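Local atomic coordinates of ABC transporter ATP-binding/permease protein Rv1747 (Mycobacterium tuberculosis, PDB entry 6CCD), a protein that moves an unknown substrate across the membrane at the expense of ATP and carries, in the piece described here, its first FHA domain, a phosphothreonine-peptide-binding module. Residues V12-S17 against P95-E100; D26-R31 against H48-F53; H41-R46 against I89-G94; W58-N63 against V79-A84. All coordinates share one frame; numbering follows the deposited sequence.

Contacts 1, 2 and 4 each join two antiparallel strands. Contact 1 belongs to one sheet of the FHA sandwich. Contacts 2 and 4 lie side by side in the other, where strands 49-54 and 57-62 are neighbours. The three meet between the sheets: L97 touches L49, F99 touches L51, and F99 also packs on I81 and A60. On this inner side the chemistry is aliphatic and aromatic, whereas D26-R52 and the long R13-E100 pair lie toward the surface. Contact 3 has no strand pairing; it packs two loops at one end of the sandwich and shares a sulfate with contact 2, while contact 4 lies about 17 Å away, centre to centre.

Contact 1 of 4, residues V12-S17 against P95-E100; sequences VRYEGS and PALDFE
V12 and R13 pair with F99 and D98 in antiparallel register, the strands running at 154°, and the R13-D98 pair is closed by two nearly straight bonds, R13 N to D98 O (2.8 Å) and D98 N to R13 O (2.9 Å). Toward the second sheet, V12 and F99 lie alongside each other. V12 CG2 meets the edge of the phenyl ring at CD1 (4.0 Å), since F99 places its CG beside the backbone N (chi1 -61°) and brings that edge back to the valine. At the other end, the Y14 ring presents an edge to the carbonyl of A96, CD1 to O 3.4 Å. L97 crosses Y14, while P95 runs alongside it, P95 CB to Y14 CE1 3.9 Å, and E15 CB sits over the ring face. The R13 chain bends at its third torsion, and in the conformer described NH2 is 3.8 Å from E100 OE1, a long salt bridge; its stronger partner is E18, through NE. One water lies within bonding distance of R13 O and D98 OD2, and another links E15 N with A96 O where the strands part into the type I' turn Y14-S17. One sheet face is thus apolar, with V12 and F99 against L51 of the opposing sheet, while the other is charged and solvated, R13 being held by E18 and only at long range by E100.

Contact 2 of 4, residues D26-R31 against H48-F53; sequences DVVVGR and HLLLRF. With SO4 (sulfate ion), chain C; SO4 (sulfate ion), chain B.
D26 and R52 lie side by side and point the same way, with the carboxylate and guanidinium planes turned 82° apart. R52 NE gives a 2.8 Å bond to D26 OD1, which lies in the guanidinium plane but is met on its syn side 33° out of the carboxylate plane. R52 reaches it by setting CG between its own N and carbonyl carbon (chi1 72°), which folds the side chain toward D26. A water accepts from R52 NH2 and lies within reach of D26 OD1 and the nearby sulfate. Further along, V28 CG2 and L50 CD2 run alongside each other at 3.8 Å on one face. V27, V29, L49 and L51 fill the other, where L51 slants across both valines and its CD1 lies 3.8 Å from V29 CG2. At the strand end, V29 O accepts from H48 N (2.8 Å, bent) and L49 N (2.9 Å), a classic beta bulge; G30 follows with an extended backbone suited to glycine. Beyond it R31 NH1 bonds a second sulfate at O4, 2.7 Å away. The hydrocarbon face thus belongs to the sandwich interior, with an anion at either end: one sulfate is held by D26 N and H25, the other by cationic R31, consistent with the phosphothreonine pocket of FHA domains, where this arginine of the Gly-Arg pair usually meets the phosphate.

Contact 3 of 4, residues H41-R46 against I89-G94; sequences HPLISR and IGNPDG. With SO4 (sulfate ion), chain B.
I44, whose side chain reaches across to I89, donates its backbone N to H41 O at 2.9 Å, closing the type I turn H41-I44. The same turn is braced from within by L43 N, which bonds H41 ND1 at 3.2 Å, the donor tilted from the imidazole plane. These bonds fix the loop that presents two aliphatic side chains to I89-G94. I44 crosses I89 at about a right angle. Its terminal CD1 rests 3.6 Å from I89 CG1 and at a similar distance from the I89 carbonyl, so one methyl touches both side chain and backbone. I89 puts CG1 between its backbone N and carbonyl carbon (chi1 48°), which brings that branch under the I44 methyl. L43 extends its branched end over the peptide beyond, with CD2 3.9 Å from G90 O and CD1 3.9 Å from N91 ND2. G90 lies beneath both side chains, its CA 3.7 Å from I44 CD1. No hydrogen bond links the segments; the contact is aliphatic packing of L43 and I44 on the I89 side chain and on the backbone of I89 and G90. Further along, R46 N points at a sulfate, probably from the crystallisation liquor, 3.3 Å from its O1, and the S45 hydroxyl bonds L66 N. With R31 nearby, this loop is consistent with the phosphothreonine-binding edge of FHA domains. Both loops lie at one end of the sandwich, the first between strands 37-38 and 49-54, the second between strands 84-89 and 96-101, with I89 also packing on L69 of strand 69-71.

Contact 4 of 4, residues W58-N63 against V79-A84; sequences WVAIDN and VDIYDA
W58 opens the pairing by accepting I81 N at its carbonyl O (2.9 Å), the donor tilted 26° from the carbonyl plane. A water spans the gap beyond, accepting from W58 N and donating to I81 O at 2.6 Å. Only the CB of W58 leans on I81; the indole turns away, edge-to-face with F53, and NE1 bonds P8 O. V59 comes next and faces the opposite side of the sheet, lying alongside D80 with CG1 3.4 Å from D80 OD1, an oxygen that also faces R57 in a long, weak ion pair. V59 reaches it by placing CG1 beside its backbone N (chi1 -68°). A60 then pairs with V79 through two bonds, A60 N to V79 O (2.9 Å) and V79 N to A60 O (2.8 Å), both in the carbonyl plane. I81 CD1 lies 3.9 Å from A60 N, and the A60 side chain faces F99 of the other sheet. Past A60 the pairing passes to residues before V79, with D62 bonded to P77 through the backbone, and the D62 carboxylate turns to S65. Strand 78-81 is an edge strand of the mixed sheet within this chain, and V79 and I81 point inward against the other sheet of the FHA beta sandwich.

Contact 1 of 4, residues V12-S17 against P95-E100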
# COMPACT_ATOMS: atom_id res chain seq x y z
N VAL A 12 3.98 4.64 5.46
CA VAL A 12 3.60 4.76 4.06
C VAL A 12 3.77 6.20 3.61
O VAL A 12 3.13 7.10 4.16
CB VAL A 12 2.13 4.34 3.83
CG1 VAL A 12 1.78 4.40 2.33
CG2 VAL A 12 1.87 2.94 4.43
N ARG A 13 4.61 6.41 2.61
CA ARG A 13 4.85 7.72 2.04
C ARG A 13 4.23 7.83 0.66
O ARG A 13 4.58 7.07 -0.25
CB ARG A 13 6.35 8.01 1.96
CG ARG A 13 6.69 9.47 1.75
CD ARG A 13 8.14 9.75 2.13
NE ARG A 13 8.44 9.25 3.47
CZ ARG A 13 9.16 8.16 3.73
NH1 ARG A 13 9.67 7.46 2.73
NH2 ARG A 13 9.38 7.79 4.98
N TYR A 14 3.30 8.76 0.51
CA TYR A 14 2.63 8.99 -0.76
C TYR A 14 2.56 10.48 -1.07
O TYR A 14 2.04 11.24 -0.27
CB TYR A 14 1.22 8.42 -0.77
CG TYR A 14 0.42 8.99 -1.92
CD1 TYR A 14 0.71 8.63 -3.22
CD2 TYR A 14 -0.60 9.91 -1.70
CE1 TYR A 14 0.02 9.14 -4.28
CE2 TYR A 14 -1.31 10.44 -2.77
CZ TYR A 14 -0.99 10.05 -4.06
OH TYR A 14 -1.66 10.55 -5.14
N GLU A 15 3.05 10.86 -2.25
CA GLU A 15 2.93 12.24 -2.75
C GLU A 15 3.00 13.34 -1.68
O GLU A 15 2.08 14.14 -1.54
CB GLU A 15 1.61 12.40 -3.51
CG GLU A 15 1.70 11.91 -4.94
CD GLU A 15 2.88 12.51 -5.68
OE1 GLU A 15 2.96 13.76 -5.77
OE2 GLU A 15 3.73 11.73 -6.15
N GLY A 16 4.09 13.34 -0.93
CA GLY A 16 4.27 14.37 0.07
C GLY A 16 3.55 14.13 1.39
O GLY A 16 3.66 14.96 2.29
N SER A 17 2.82 13.02 1.51
CA SER A 17 2.19 12.66 2.79
C SER A 17 2.86 11.46 3.43
O SER A 17 3.47 10.64 2.74
CB SER A 17 0.70 12.35 2.59
OG SER A 17 0.01 13.51 2.21
N PRO A 95 0.24 6.18 -9.38
CA PRO A 95 0.66 6.72 -8.08
C PRO A 95 1.63 5.79 -7.36
O PRO A 95 1.42 4.56 -7.30
CB PRO A 95 -0.66 6.85 -7.32
CG PRO A 95 -1.66 7.15 -8.41
CD PRO A 95 -1.21 6.32 -9.60
N ALA A 96 2.72 6.35 -6.84
CA ALA A 96 3.75 5.55 -6.20
C ALA A 96 3.56 5.56 -4.68
O ALA A 96 3.24 6.60 -4.09
CB ALA A 96 5.14 6.09 -6.56
N LEU A 97 3.73 4.40 -4.06
CA LEU A 97 3.75 4.29 -2.60
C LEU A 97 5.13 3.82 -2.14
O LEU A 97 5.66 2.85 -2.65
CB LEU A 97 2.68 3.30 -2.11
CG LEU A 97 1.25 3.52 -2.59
CD1 LEU A 97 0.39 2.32 -2.18
CD2 LEU A 97 0.66 4.82 -2.06
N ASP A 98 5.70 4.52 -1.17
CA ASP A 98 6.96 4.12 -0.57
C ASP A 98 6.69 3.54 0.81
O ASP A 98 6.08 4.20 1.65
CB ASP A 98 7.92 5.31 -0.46
CG ASP A 98 8.50 5.71 -1.79
OD1 ASP A 98 8.86 4.80 -2.57
OD2 ASP A 98 8.62 6.92 -2.06
N PHE A 99 7.14 2.32 1.04
CA PHE A 99 6.93 1.65 2.32
C PHE A 99 8.22 1.64 3.12
O PHE A 99 9.30 1.40 2.56
CB PHE A 99 6.45 0.22 2.13
CG PHE A 99 5.13 0.10 1.42
CD1 PHE A 99 4.01 0.72 1.93
CD2 PHE A 99 5.02 -0.66 0.27
CE1 PHE A 99 2.79 0.60 1.29
CE2 PHE A 99 3.81 -0.78 -0.36
CZ PHE A 99 2.69 -0.15 0.14
N GLU A 100 8.13 1.87 4.42
CA GLU A 100 9.32 1.72 5.24
C GLU A 100 8.95 1.05 6.55
O GLU A 100 7.97 1.42 7.19
CB GLU A 100 9.98 3.08 5.46
CG GLU A 100 10.75 3.25 6.75
CD GLU A 100 11.32 4.65 6.88
OE1 GLU A 100 11.91 5.12 5.88
OE2 GLU A 100 11.19 5.27 7.96
O HOH W 1 6.29 8.65 -2.07
O HOH W 2 4.15 9.13 -4.11
O HOH W 3 3.10 9.31 -7.44

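Contact 2 of 4, residues D26-R31 against H48-F53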
# COMPACT_ATOMS: atom_id res chain seq x y z
N ASP A 26 -6.31 -3.94 9.53
CA ASP A 26 -6.01 -3.73 8.11
C ASP A 26 -6.06 -2.25 7.74
O ASP A 26 -6.99 -1.54 8.14
CB ASP A 26 -6.98 -4.52 7.24
CG ASP A 26 -6.85 -6.03 7.40
OD1 ASP A 26 -5.88 -6.51 8.02
OD2 ASP A 26 -7.74 -6.75 6.88
N VAL A 27 -5.07 -1.79 6.97
CA VAL A 27 -5.02 -0.41 6.49
C VAL A 27 -5.58 -0.34 5.07
O VAL A 27 -5.21 -1.15 4.23
CB VAL A 27 -3.58 0.12 6.48
CG1 VAL A 27 -3.52 1.56 6.02
CG2 VAL A 27 -2.95 -0.03 7.86
N VAL A 28 -6.45 0.62 4.79
CA VAL A 28 -6.99 0.79 3.44
C VAL A 28 -6.30 1.92 2.68
O VAL A 28 -6.22 3.06 3.16
CB VAL A 28 -8.50 1.06 3.47
CG1 VAL A 28 -9.03 1.29 2.05
CG2 VAL A 28 -9.24 -0.09 4.15
N VAL A 29 -5.79 1.57 1.50
CA VAL A 29 -5.27 2.52 0.52
C VAL A 29 -6.25 2.60 -0.63
O VAL A 29 -6.62 1.58 -1.20
CB VAL A 29 -3.89 2.09 -0.05
CG1 VAL A 29 -3.36 3.15 -1.05
CG2 VAL A 29 -2.89 1.85 1.05
N GLY A 30 -6.68 3.80 -1.00
CA GLY A 30 -7.56 3.89 -2.14
C GLY A 30 -8.14 5.27 -2.36
O GLY A 30 -7.77 6.23 -1.69
N ARG A 31 -9.08 5.34 -3.30
CA ARG A 31 -9.70 6.59 -3.70
C ARG A 31 -10.77 7.06 -2.73
O ARG A 31 -11.23 8.20 -2.80
CB ARG A 31 -10.32 6.43 -5.10
CG ARG A 31 -10.10 7.63 -6.00
CD ARG A 31 -10.80 7.46 -7.35
NE ARG A 31 -12.26 7.51 -7.24
CZ ARG A 31 -13.05 6.45 -7.31
NH1 ARG A 31 -12.53 5.24 -7.49
NH2 ARG A 31 -14.37 6.58 -7.20
N HIS A 48 -8.44 0.15 -2.70
CA HIS A 48 -7.57 -0.43 -3.72
C HIS A 48 -6.60 -1.47 -3.14
O HIS A 48 -6.45 -2.57 -3.69
CB HIS A 48 -6.80 0.72 -4.41
CG HIS A 48 -6.13 0.33 -5.69
ND1 HIS A 48 -6.66 0.63 -6.92
CD2 HIS A 48 -4.97 -0.34 -5.93
CE1 HIS A 48 -5.86 0.17 -7.87
NE2 HIS A 48 -4.83 -0.42 -7.30
N LEU A 49 -5.93 -1.12 -2.04
CA LEU A 49 -5.04 -2.04 -1.33
C LEU A 49 -5.45 -2.22 0.11
O LEU A 49 -5.98 -1.29 0.73
CB LEU A 49 -3.60 -1.52 -1.33
CG LEU A 49 -2.89 -1.23 -2.63
CD1 LEU A 49 -1.48 -0.81 -2.27
CD2 LEU A 49 -2.88 -2.48 -3.54
N LEU A 50 -5.17 -3.40 0.66
CA LEU A 50 -5.16 -3.59 2.11
C LEU A 50 -3.72 -3.76 2.55
O LEU A 50 -2.99 -4.55 1.96
CB LEU A 50 -5.99 -4.81 2.52
CG LEU A 50 -7.46 -4.70 2.11
CD1 LEU A 50 -8.20 -5.98 2.47
CD2 LEU A 50 -8.10 -3.49 2.78
N LEU A 51 -3.31 -3.04 3.59
CA LEU A 51 -1.99 -3.27 4.18
C LEU A 51 -2.18 -3.96 5.52
O LEU A 51 -3.04 -3.56 6.29
CB LEU A 51 -1.21 -1.97 4.37
CG LEU A 51 -1.26 -0.98 3.20
CD1 LEU A 51 -0.49 0.29 3.52
CD2 LEU A 51 -0.71 -1.64 1.92
N ARG A 52 -1.37 -4.96 5.83
CA ARG A 52 -1.54 -5.64 7.11
C ARG A 52 -0.32 -6.43 7.50
O ARG A 52 0.51 -6.77 6.64
CB ARG A 52 -2.76 -6.57 7.08
CG ARG A 52 -2.54 -7.84 6.24
CD ARG A 52 -3.88 -8.53 5.90
NE ARG A 52 -4.71 -8.87 7.06
CZ ARG A 52 -4.83 -10.10 7.57
NH1 ARG A 52 -4.17 -11.11 7.03
NH2 ARG A 52 -5.64 -10.32 8.60
N PHE A 53 -0.18 -6.66 8.80
CA PHE A 53 0.94 -7.44 9.32
C PHE A 53 0.46 -8.87 9.52
O PHE A 53 -0.44 -9.13 10.31
CB PHE A 53 1.46 -6.85 10.63
CG PHE A 53 2.74 -7.46 11.12
CD1 PHE A 53 3.96 -7.03 10.62
CD2 PHE A 53 2.73 -8.46 12.07
CE1 PHE A 53 5.14 -7.60 11.05
CE2 PHE A 53 3.91 -9.03 12.51
CZ PHE A 53 5.11 -8.60 12.00
S SO4 C . -9.44 -5.71 10.66
O1 SO4 C . -9.53 -6.27 12.01
O2 SO4 C . -10.38 -6.39 9.77
O3 SO4 C . -9.74 -4.28 10.69
O4 SO4 C . -8.08 -5.90 10.17
S SO4 B . -14.45 1.74 -7.45
O1 SO4 B . -14.31 0.96 -6.22
O2 SO4 B . -14.32 0.84 -8.60
O3 SO4 B . -15.73 2.44 -7.51
O4 SO4 B . -13.38 2.73 -7.49
O HOH W 4 -6.71 -8.22 10.72

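Contact 3 of 4, residues H41-R46 against I89-G94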
# COMPACT_ATOMS: atom_id res chain seq x y z
N HIS A 41 -6.35 9.68 -7.68
CA HIS A 41 -6.30 9.50 -9.12
C HIS A 41 -7.36 8.49 -9.62
O HIS A 41 -7.58 7.46 -8.99
CB HIS A 41 -4.90 9.03 -9.55
CG HIS A 41 -4.65 9.21 -11.01
ND1 HIS A 41 -5.07 8.30 -11.95
CD2 HIS A 41 -4.07 10.23 -11.70
CE1 HIS A 41 -4.74 8.73 -13.16
NE2 HIS A 41 -4.13 9.90 -13.03
N PRO A 42 -8.03 8.80 -10.74
CA PRO A 42 -9.14 7.95 -11.21
C PRO A 42 -8.76 6.50 -11.56
O PRO A 42 -9.63 5.66 -11.65
CB PRO A 42 -9.65 8.68 -12.47
CG PRO A 42 -8.58 9.63 -12.84
CD PRO A 42 -7.90 10.02 -11.56
N LEU A 43 -7.47 6.22 -11.73
CA LEU A 43 -7.04 4.83 -11.93
C LEU A 43 -7.31 3.96 -10.71
O LEU A 43 -7.41 2.73 -10.80
CB LEU A 43 -5.55 4.78 -12.24
CG LEU A 43 -5.08 5.19 -13.65
CD1 LEU A 43 -3.57 5.29 -13.66
CD2 LEU A 43 -5.57 4.15 -14.64
N ILE A 44 -7.44 4.60 -9.56
CA ILE A 44 -7.44 3.89 -8.28
C ILE A 44 -8.86 3.57 -7.78
O ILE A 44 -9.76 4.41 -7.84
CB ILE A 44 -6.67 4.72 -7.24
CG1 ILE A 44 -5.27 5.02 -7.79
CG2 ILE A 44 -6.56 4.00 -5.90
CD1 ILE A 44 -4.54 3.77 -8.38
N SER A 45 -9.05 2.34 -7.32
CA SER A 45 -10.33 1.91 -6.75
C SER A 45 -10.54 2.50 -5.36
O SER A 45 -9.59 2.92 -4.71
CB SER A 45 -10.39 0.38 -6.70
OG SER A 45 -10.29 -0.17 -8.00
N ARG A 46 -11.78 2.52 -4.89
CA ARG A 46 -12.07 3.15 -3.59
C ARG A 46 -11.33 2.47 -2.45
O ARG A 46 -10.75 3.15 -1.59
CB ARG A 46 -13.57 3.16 -3.35
CG ARG A 46 -14.27 4.15 -4.31
CD ARG A 46 -15.75 4.26 -4.09
NE ARG A 46 -16.09 4.86 -2.80
CZ ARG A 46 -17.30 5.33 -2.53
NH1 ARG A 46 -18.25 5.28 -3.45
NH2 ARG A 46 -17.57 5.86 -1.34
N ILE A 89 0.46 1.77 -7.89
CA ILE A 89 -0.88 1.26 -8.06
C ILE A 89 -1.52 1.89 -9.29
O ILE A 89 -1.23 3.04 -9.62
CB ILE A 89 -1.75 1.52 -6.81
CG1 ILE A 89 -1.61 2.98 -6.36
CG2 ILE A 89 -1.31 0.60 -5.66
CD1 ILE A 89 -2.48 3.31 -5.14
N GLY A 90 -2.39 1.12 -9.95
CA GLY A 90 -3.15 1.62 -11.09
C GLY A 90 -2.49 1.39 -12.44
O GLY A 90 -3.17 1.29 -13.45
N ASN A 91 -1.16 1.32 -12.43
CA ASN A 91 -0.36 1.19 -13.65
C ASN A 91 1.09 1.17 -13.23
O ASN A 91 1.39 1.57 -12.11
CB ASN A 91 -0.62 2.35 -14.63
CG ASN A 91 -1.50 1.95 -15.81
OD1 ASN A 91 -1.65 0.77 -16.12
ND2 ASN A 91 -2.08 2.94 -16.46
N PRO A 92 2.01 0.73 -14.11
CA PRO A 92 3.44 0.78 -13.76
C PRO A 92 3.91 2.20 -13.45
O PRO A 92 4.86 2.37 -12.67
CB PRO A 92 4.13 0.24 -15.03
CG PRO A 92 3.13 0.40 -16.12
CD PRO A 92 1.80 0.14 -15.45
N ASP A 93 3.29 3.20 -14.05
CA ASP A 93 3.62 4.59 -13.75
C ASP A 93 2.48 5.31 -13.03
O ASP A 93 2.39 6.53 -13.08
CB ASP A 93 3.96 5.36 -15.03
CG ASP A 93 2.80 5.40 -16.00
OD1 ASP A 93 1.85 4.59 -15.83
OD2 ASP A 93 2.85 6.22 -16.94
N GLY A 94 1.61 4.55 -12.36
CA GLY A 94 0.55 5.15 -11.58
C GLY A 94 1.11 5.67 -10.27
O GLY A 94 2.32 5.63 -10.07
S SO4 B . -14.45 1.74 -7.45
O1 SO4 B . -14.31 0.96 -6.22
O2 SO4 B . -14.32 0.84 -8.60
O3 SO4 B . -15.73 2.44 -7.51
O4 SO4 B . -13.38 2.73 -7.49

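Contact 4 of 4, residues W58-N63 against V79-A84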
# COMPACT_ATOMS: atom_id res chain seq x y z
N TRP A 58 4.90 -7.33 7.09
CA TRP A 58 3.94 -6.44 6.47
C TRP A 58 3.71 -6.86 5.03
O TRP A 58 4.66 -7.22 4.33
CB TRP A 58 4.42 -4.99 6.51
CG TRP A 58 4.23 -4.35 7.84
CD1 TRP A 58 5.18 -4.17 8.81
CD2 TRP A 58 3.01 -3.83 8.37
NE1 TRP A 58 4.61 -3.57 9.92
CE2 TRP A 58 3.28 -3.34 9.67
CE3 TRP A 58 1.71 -3.71 7.87
CZ2 TRP A 58 2.31 -2.75 10.46
CZ3 TRP A 58 0.74 -3.13 8.66
CH2 TRP A 58 1.05 -2.65 9.95
N VAL A 59 2.46 -6.83 4.58
CA VAL A 59 2.15 -7.07 3.18
C VAL A 59 1.23 -6.01 2.62
O VAL A 59 0.40 -5.46 3.33
CB VAL A 59 1.51 -8.47 2.96
CG1 VAL A 59 2.53 -9.55 3.23
CG2 VAL A 59 0.27 -8.65 3.84
N ALA A 60 1.39 -5.72 1.33
CA ALA A 60 0.43 -4.91 0.59
C ALA A 60 -0.36 -5.83 -0.33
O ALA A 60 0.22 -6.50 -1.17
CB ALA A 60 1.13 -3.83 -0.23
N ILE A 61 -1.67 -5.83 -0.16
CA ILE A 61 -2.57 -6.75 -0.86
C ILE A 61 -3.50 -6.02 -1.82
O ILE A 61 -4.18 -5.07 -1.42
CB ILE A 61 -3.45 -7.54 0.15
CG1 ILE A 61 -2.56 -8.34 1.11
CG2 ILE A 61 -4.44 -8.44 -0.60
CD1 ILE A 61 -3.27 -8.76 2.39
N ASP A 62 -3.50 -6.43 -3.08
CA ASP A 62 -4.46 -5.95 -4.07
C ASP A 62 -5.86 -6.41 -3.68
O ASP A 62 -6.12 -7.62 -3.65
CB ASP A 62 -4.10 -6.47 -5.47
CG ASP A 62 -4.97 -5.89 -6.58
OD1 ASP A 62 -5.95 -5.16 -6.29
OD2 ASP A 62 -4.69 -6.18 -7.77
N ASN A 63 -6.76 -5.47 -3.38
CA ASN A 63 -8.09 -5.78 -2.88
C ASN A 63 -9.10 -5.91 -4.02
O ASN A 63 -10.15 -5.25 -4.02
CB ASN A 63 -8.53 -4.69 -1.89
CG ASN A 63 -9.82 -5.01 -1.15
OD1 ASN A 63 -10.08 -6.16 -0.79
ND2 ASN A 63 -10.63 -3.99 -0.92
N VAL A 79 2.43 -7.73 -2.33
CA VAL A 79 3.84 -7.40 -2.20
C VAL A 79 4.28 -7.61 -0.76
O VAL A 79 3.65 -7.10 0.17
CB VAL A 79 4.14 -5.94 -2.63
CG1 VAL A 79 5.55 -5.52 -2.22
CG2 VAL A 79 3.95 -5.77 -4.13
N ASP A 80 5.35 -8.39 -0.57
CA ASP A 80 5.92 -8.59 0.76
C ASP A 80 6.87 -7.42 1.07
O ASP A 80 7.74 -7.08 0.27
CB ASP A 80 6.65 -9.94 0.86
CG ASP A 80 5.71 -11.14 0.70
OD1 ASP A 80 4.82 -11.34 1.56
OD2 ASP A 80 5.86 -11.88 -0.28
N ILE A 81 6.67 -6.81 2.23
CA ILE A 81 7.47 -5.66 2.65
C ILE A 81 8.40 -6.03 3.81
O ILE A 81 7.98 -6.00 4.98
CB ILE A 81 6.55 -4.50 3.09
CG1 ILE A 81 5.45 -4.27 2.05
CG2 ILE A 81 7.37 -3.25 3.36
CD1 ILE A 81 4.28 -3.43 2.57
N TYR A 82 9.64 -6.36 3.51
CA TYR A 82 10.59 -6.81 4.54
C TYR A 82 11.29 -5.65 5.23
O TYR A 82 11.41 -5.63 6.46
CB TYR A 82 11.64 -7.73 3.92
CG TYR A 82 11.05 -8.94 3.26
CD1 TYR A 82 10.76 -10.08 3.99
CD2 TYR A 82 10.76 -8.94 1.90
CE1 TYR A 82 10.20 -11.19 3.38
CE2 TYR A 82 10.21 -10.04 1.29
CZ TYR A 82 9.93 -11.16 2.03
OH TYR A 82 9.38 -12.27 1.42
N ASP A 83 11.77 -4.69 4.45
CA ASP A 83 12.44 -3.53 5.02
C ASP A 83 11.98 -2.23 4.37
O ASP A 83 11.52 -1.31 5.04
CB ASP A 83 13.95 -3.65 4.88
CG ASP A 83 14.68 -2.46 5.48
OD1 ASP A 83 14.63 -2.29 6.72
OD2 ASP A 83 15.29 -1.68 4.71
N ALA A 84 12.12 -2.16 3.05
CA ALA A 84 11.73 -0.97 2.32
C ALA A 84 11.34 -1.37 0.91
O ALA A 84 11.84 -2.35 0.37
CB ALA A 84 12.85 0.04 2.31
O HOH W 5 7.61 -6.36 7.56